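PDB 7K3P: UDP-glucose 4-epimerase from Campylobacter jejuni subsp. jejuni serotype O:2, which interconverts UDP-glucose and UDP-galactose by epimerisation at C4 of the sugar, using bound NAD, and probably acts on the N-acetylated sugars too. Local coordinates for residues 212-215 against 216-220; 80-83 against 84-88. The protein carries 2 engineered substitutions. One frame throughout, in Å; residues are numbered along the deposited sequence.

Contact 1 of 2, residues 212-215 against 216-220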
ATOM      1  N   LEU A 212      26.375  10.002  -1.697  1.00 26.91           N
ATOM      2  CA  LEU A 212      27.727  10.584  -1.740  1.00 31.86           C
ATOM      3  C   LEU A 212      28.762   9.892  -0.838  1.00 31.93           C
ATOM      4  O   LEU A 212      29.890   9.633  -1.261  1.00 32.94           O
ATOM      5  CB  LEU A 212      27.675  12.077  -1.419  1.00 32.75           C
ATOM      6  CG  LEU A 212      29.028  12.694  -1.039  1.00 35.21           C
ATOM      7  CD1 LEU A 212      29.970  12.752  -2.230  1.00 34.69           C
ATOM      8  CD2 LEU A 212      28.846  14.068  -0.426  1.00 37.49           C
ATOM      9  N   ILE A 213      28.388   9.596   0.402  1.00 32.62           N
ATOM     10  CA  ILE A 213      29.317   8.908   1.299  1.00 34.47           C
ATOM     11  C   ILE A 213      29.652   7.493   0.807  1.00 35.40           C
ATOM     12  O   ILE A 213      30.811   7.066   0.861  1.00 34.48           O
ATOM     13  CB  ILE A 213      28.799   8.868   2.736  1.00 34.31           C
ATOM     14  CG1 ILE A 213      28.615  10.292   3.257  1.00 35.54           C
ATOM     15  CG2 ILE A 213      29.770   8.119   3.629  1.00 38.64           C
ATOM     16  CD1 ILE A 213      28.888  10.441   4.749  1.00 37.63           C
ATOM     17  N   LYS A 214      28.645   6.772   0.320  1.00 33.10           N
ATOM     18  CA  LYS A 214      28.877   5.433  -0.224  1.00 34.82           C
ATOM     19  C   LYS A 214      29.857   5.500  -1.406  1.00 34.85           C
ATOM     20  O   LYS A 214      30.828   4.745  -1.464  1.00 37.27           O
ATOM     21  CB  LYS A 214      27.552   4.776  -0.634  1.00 36.74           C
ATOM     22  CG  LYS A 214      27.681   3.354  -1.193  1.00 37.47           C
ATOM     23  CD  LYS A 214      28.217   2.375  -0.149  1.00 37.26           C
ATOM     24  CE  LYS A 214      28.100   0.926  -0.627  1.00 38.31           C
ATOM     25  NZ  LYS A 214      28.627  -0.031   0.396  1.00 41.27           N
ATOM     26  N   VAL A 215      29.613   6.425  -2.329  1.00 32.11           N
ATOM     27  CA  VAL A 215      30.486   6.605  -3.491  1.00 36.62           C
ATOM     28  C   VAL A 215      31.913   6.983  -3.070  1.00 35.75           C
ATOM     29  O   VAL A 215      32.898   6.433  -3.574  1.00 37.01           O
ATOM     30  CB  VAL A 215      29.920   7.686  -4.439  1.00 35.72           C
ATOM     31  CG1 VAL A 215      30.952   8.094  -5.481  1.00 36.54           C
ATOM     32  CG2 VAL A 215      28.651   7.197  -5.101  1.00 34.01           C
ATOM     33  N   ALA A 216      32.018   7.928  -2.144  1.00 32.82           N
ATOM     34  CA  ALA A 216      33.317   8.343  -1.626  1.00 35.31           C
ATOM     35  C   ALA A 216      34.060   7.152  -1.009  1.00 37.57           C
ATOM     36  O   ALA A 216      35.247   6.960  -1.252  1.00 38.69           O
ATOM     37  CB  ALA A 216      33.149   9.460  -0.609  1.00 32.25           C
ATOM     38  N   ALA A 217      33.348   6.361  -0.211  1.00 34.64           N
ATOM     39  CA  ALA A 217      33.898   5.149   0.393  1.00 36.20           C
ATOM     40  C   ALA A 217      34.329   4.126  -0.663  1.00 42.59           C
ATOM     41  O   ALA A 217      35.399   3.497  -0.541  1.00 38.56           O
ATOM     42  CB  ALA A 217      32.885   4.527   1.363  1.00 35.01           C
ATOM     43  N   GLU A 218      33.502   3.954  -1.697  1.00 39.91           N
ATOM     44  CA  GLU A 218      33.818   3.020  -2.783  1.00 41.45           C
ATOM     45  C   GLU A 218      35.098   3.426  -3.527  1.00 42.19           C
ATOM     46  O   GLU A 218      35.911   2.570  -3.888  1.00 41.24           O
ATOM     47  CB  GLU A 218      32.635   2.877  -3.759  1.00 40.14           C
ATOM     48  CG  GLU A 218      31.443   2.060  -3.230  1.00 40.43           C
ATOM     49  CD  GLU A 218      30.257   2.047  -4.199  1.00 42.43           C
ATOM     50  OE1 GLU A 218      30.227   2.890  -5.124  1.00 42.61           O
ATOM     51  OE2 GLU A 218      29.353   1.200  -4.034  1.00 42.23           O
ATOM     52  N   CYS A 219      35.270   4.728  -3.756  1.00 39.21           N
ATOM     53  CA  CYS A 219      36.484   5.244  -4.403  1.00 45.15           C
ATOM     54  C   CYS A 219      37.710   5.032  -3.518  1.00 43.88           C
ATOM     55  O   CYS A 219      38.758   4.595  -3.985  1.00 44.13           O
ATOM     56  CB  CYS A 219      36.349   6.740  -4.719  1.00 40.74           C
ATOM     57  SG  CYS A 219      35.203   7.140  -6.058  1.00 43.14           S
ATOM     58  N   ALA A 220      37.564   5.370  -2.241  1.00 43.42           N
ATOM     59  CA  ALA A 220      38.651   5.246  -1.277  1.00 44.24           C
ATOM     60  C   ALA A 220      39.073   3.793  -1.101  1.00 49.33           C
ATOM     61  O   ALA A 220      40.225   3.513  -0.775  1.00 49.49           O
ATOM     62  CB  ALA A 220      38.249   5.847   0.059  1.00 41.19           C
TER
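K214 and E218 meet one turn apart, in a local i to i+4 contact on the buried helix 212-220, which packs between strand 226-230 and helices 280-291 and 330-343. The helical ladder holds the turn together: the amides of A216, A217, E218 and C219 bond to the carbonyls of L212, I213, K214 and V215, with E218 N to K214 O at 2.8 Å. On the polar side the two long side chains cross obliquely. K214 swings CG away from its own N (chi1 -179°) and then bends at chi2, which carries K214 CE to 3.6 Å from E218 OE2. The contact is thus made by the lysine's methylene chain; K214 NZ stays 4.7 Å from E218 OE2 and spends its charge on E341, with a further hydrogen bond to the carbonyl of A196. E218 runs extended beyond CG, and E218 CG rests 3.3 Å from K214 O. Its OE1 forms a salt bridge with R224 and OE2 a hydrogen bond with T201, so both buried carboxylate oxygens have partners. On another side of the helix, V215 CG1 lies 4.4 Å from C219 SG, and here V215, A216 and C219 pack on L227 of strand 226-230. L212 and A220 touch helix 280-291, while I213, A217 and E218 lie against helix 330-343.

Contact 2 of 2, residues 80-83 against 84-88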
ATOM      1  N   LYS A  80       2.879 -15.518  13.694  1.00 23.58           N
ATOM      2  CA  LYS A  80       1.766 -15.503  14.621  1.00 22.53           C
ATOM      3  C   LYS A  80       2.104 -16.341  15.851  1.00 27.78           C
ATOM      4  O   LYS A  80       1.890 -15.910  16.991  1.00 25.24           O
ATOM      5  CB  LYS A  80       0.506 -16.034  13.948  1.00 23.81           C
ATOM      6  CG  LYS A  80      -0.665 -16.192  14.900  1.00 30.31           C
ATOM      7  CD  LYS A  80      -1.911 -16.705  14.175  1.00 36.89           C
ATOM      8  CE  LYS A  80      -3.034 -16.996  15.156  1.00 32.13           C
ATOM      9  NZ  LYS A  80      -4.343 -17.232  14.461  1.00 36.99           N
ATOM     10  N   ALA A  81       2.660 -17.529  15.621  1.00 23.44           N
ATOM     11  CA  ALA A  81       2.943 -18.443  16.728  1.00 29.29           C
ATOM     12  C   ALA A  81       4.051 -17.895  17.634  1.00 26.06           C
ATOM     13  O   ALA A  81       3.964 -18.004  18.857  1.00 26.59           O
ATOM     14  CB  ALA A  81       3.307 -19.829  16.201  1.00 21.79           C
ATOM     15  N   LEU A  82       5.095 -17.319  17.039  1.00 25.43           N
ATOM     16  CA  LEU A  82       6.159 -16.699  17.838  1.00 26.29           C
ATOM     17  C   LEU A  82       5.558 -15.625  18.755  1.00 28.00           C
ATOM     18  O   LEU A  82       5.821 -15.601  19.965  1.00 27.49           O
ATOM     19  CB  LEU A  82       7.246 -16.101  16.942  1.00 27.20           C
ATOM     20  CG  LEU A  82       8.340 -15.268  17.610  1.00 32.20           C
ATOM     21  CD1 LEU A  82       9.263 -16.142  18.471  1.00 24.86           C
ATOM     22  CD2 LEU A  82       9.153 -14.502  16.568  1.00 26.05           C
ATOM     23  N   PHE A  83       4.717 -14.772  18.184  1.00 24.24           N
ATOM     24  CA  PHE A  83       4.052 -13.710  18.946  1.00 28.32           C
ATOM     25  C   PHE A  83       3.059 -14.212  20.003  1.00 31.49           C
ATOM     26  O   PHE A  83       2.951 -13.616  21.084  1.00 24.25           O
ATOM     27  CB  PHE A  83       3.356 -12.729  18.000  1.00 24.92           C
ATOM     28  CG  PHE A  83       4.302 -11.736  17.364  1.00 28.15           C
ATOM     29  CD1 PHE A  83       5.417 -12.173  16.662  1.00 24.86           C
ATOM     30  CD2 PHE A  83       4.079 -10.367  17.484  1.00 29.55           C
ATOM     31  CE1 PHE A  83       6.302 -11.269  16.086  1.00 30.40           C
ATOM     32  CE2 PHE A  83       4.961  -9.455  16.900  1.00 27.11           C
ATOM     33  CZ  PHE A  83       6.068  -9.906  16.208  1.00 29.27           C
ATOM     34  N   GLU A  84       2.316 -15.280  19.702  1.00 27.12           N
ATOM     35  CA  GLU A  84       1.453 -15.880  20.732  1.00 29.51           C
ATOM     36  C   GLU A  84       2.274 -16.416  21.910  1.00 24.31           C
ATOM     37  O   GLU A  84       1.877 -16.271  23.072  1.00 31.78           O
ATOM     38  CB  GLU A  84       0.592 -17.014  20.163  1.00 29.25           C
ATOM     39  CG  GLU A  84      -0.525 -16.545  19.269  1.00 33.17           C
ATOM     40  CD  GLU A  84      -1.626 -15.828  20.032  1.00 38.19           C
ATOM     41  OE1 GLU A  84      -2.572 -15.331  19.368  1.00 35.92           O
ATOM     42  OE2 GLU A  84      -1.546 -15.774  21.283  1.00 36.51           O
ATOM     43  N   ARG A  85       3.410 -17.035  21.610  1.00 25.60           N
ATOM     44  CA  ARG A  85       4.228 -17.663  22.645  1.00 30.68           C
ATOM     45  C   ARG A  85       4.983 -16.633  23.472  1.00 35.73           C
ATOM     46  O   ARG A  85       5.010 -16.725  24.694  1.00 31.63           O
ATOM     47  CB  ARG A  85       5.228 -18.658  22.047  1.00 30.47           C
ATOM     48  CG  ARG A  85       4.591 -19.934  21.460  1.00 27.35           C
ATOM     49  CD  ARG A  85       5.657 -20.971  21.158  1.00 26.52           C
ATOM     50  NE  ARG A  85       6.856 -20.366  20.570  1.00 26.81           N
ATOM     51  CZ  ARG A  85       7.053 -20.197  19.263  1.00 31.73           C
ATOM     52  NH1 ARG A  85       6.126 -20.594  18.391  1.00 25.38           N
ATOM     53  NH2 ARG A  85       8.172 -19.626  18.825  1.00 30.43           N
ATOM     54  N   GLU A  86       5.594 -15.652  22.806  1.00 29.62           N
ATOM     55  CA  GLU A  86       6.490 -14.724  23.492  1.00 33.48           C
ATOM     56  C   GLU A  86       5.800 -13.532  24.155  1.00 32.49           C
ATOM     57  O   GLU A  86       6.297 -13.005  25.153  1.00 38.48           O
ATOM     58  CB  GLU A  86       7.580 -14.240  22.539  1.00 29.91           C
ATOM     59  CG  GLU A  86       8.541 -15.335  22.094  1.00 30.69           C
ATOM     60  CD  GLU A  86       9.412 -15.864  23.228  1.00 40.68           C
ATOM     61  OE1 GLU A  86       9.582 -15.161  24.255  1.00 39.37           O
ATOM     62  OE2 GLU A  86       9.923 -16.991  23.082  1.00 34.11           O
ATOM     63  N   LYS A  87       4.672 -13.098  23.602  1.00 31.95           N
ATOM     64  CA  LYS A  87       3.925 -11.968  24.157  1.00 33.42           C
ATOM     65  C   LYS A  87       4.804 -10.705  24.318  1.00 37.50           C
ATOM     66  O   LYS A  87       5.059 -10.240  25.438  1.00 27.68           O
ATOM     67  CB  LYS A  87       3.289 -12.350  25.496  1.00 36.62           C
ATOM     68  CG  LYS A  87       2.333 -13.555  25.427  1.00 34.42           C
ATOM     69  CD  LYS A  87       1.213 -13.380  24.404  1.00 38.13           C
ATOM     70  CE  LYS A  87       0.241 -12.274  24.785  1.00 42.62           C
ATOM     71  NZ  LYS A  87      -1.021 -12.374  23.983  1.00 43.35           N
ATOM     72  N   PHE A  88       5.268 -10.156  23.196  1.00 30.44           N
ATOM     73  CA  PHE A  88       6.154  -8.996  23.244  1.00 32.11           C
ATOM     74  C   PHE A  88       5.429  -7.750  23.729  1.00 24.59           C
ATOM     75  O   PHE A  88       4.207  -7.609  23.548  1.00 27.40           O
ATOM     76  CB  PHE A  88       6.766  -8.725  21.866  1.00 29.19           C
ATOM     77  CG  PHE A  88       7.509  -9.889  21.298  1.00 30.50           C
ATOM     78  CD1 PHE A  88       8.739 -10.267  21.817  1.00 28.76           C
ATOM     79  CD2 PHE A  88       6.978 -10.606  20.240  1.00 28.92           C
ATOM     80  CE1 PHE A  88       9.428 -11.340  21.293  1.00 33.53           C
ATOM     81  CE2 PHE A  88       7.651 -11.668  19.709  1.00 25.35           C
ATOM     82  CZ  PHE A  88       8.884 -12.045  20.228  1.00 32.70           C
TER
HETATM   83  O   HOH W   1       3.675 -10.939  21.025  1.00 24.64           O
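From K80 to E86 the chain makes the last turns of helix 76-86, with the amides of E84, R85, E86 and K87 bonded to the carbonyls of K80, A81, L82 and F83; K87 is the first residue to leave helical geometry, with phi 54°. The final bond, K87 N to F83 O at 3.1 Å, reaches the oxygen from above the carbonyl plane. A water donates to F83 O and accepts from F88 N, 2.8 Å from the water O, bridging the helix end and the loop that leads to strand 90-93. The edge of F88 points at the face of F83 in a T-shaped stack, centroids 5.0 Å apart and planes at 73°, with F88 CD2 over the centre of the F83 ring. L82 CG lies 4.2 Å from F88 CZ, and L82 CD1 meets E86 CG. R85 bends at chi3 and lays one guanidinium face over L82 CA. E86 forms salt bridges with K18 and K67. Helix 76-86 is the connection of a beta-alpha-beta crossover in the Rossmann-type fold, from strand 67-69 at the sheet's edge to strand 90-93. F83 reaches helix 107-127 and L20 of strand 18-22, F88 also rests on that strand, and L82 packs against F69 of strand 67-69.

Overall arrangement
Contact 2 comes first along the chain, at the end of helix 76-86, and contact 1 follows in helix 212-220; their centres are 42 Å apart, their nearest atoms about 29 Å, and they lie on opposite sides of the chain's centre. Contact 2 packs against strands 18-22 and 67-69, flanking the seven-stranded parallel sheet of the Rossmann-type core that carries NAD. Contact 1 instead packs on strand 226-230, the partner of 296-300 in a small parallel sheet, and on helices 280-291 and 330-343, in the smaller part that in related epimerases helps bind the UDP-sugar. Both approach NAD, K214 to about 8 Å and L82 to about 10 Å from their side chains.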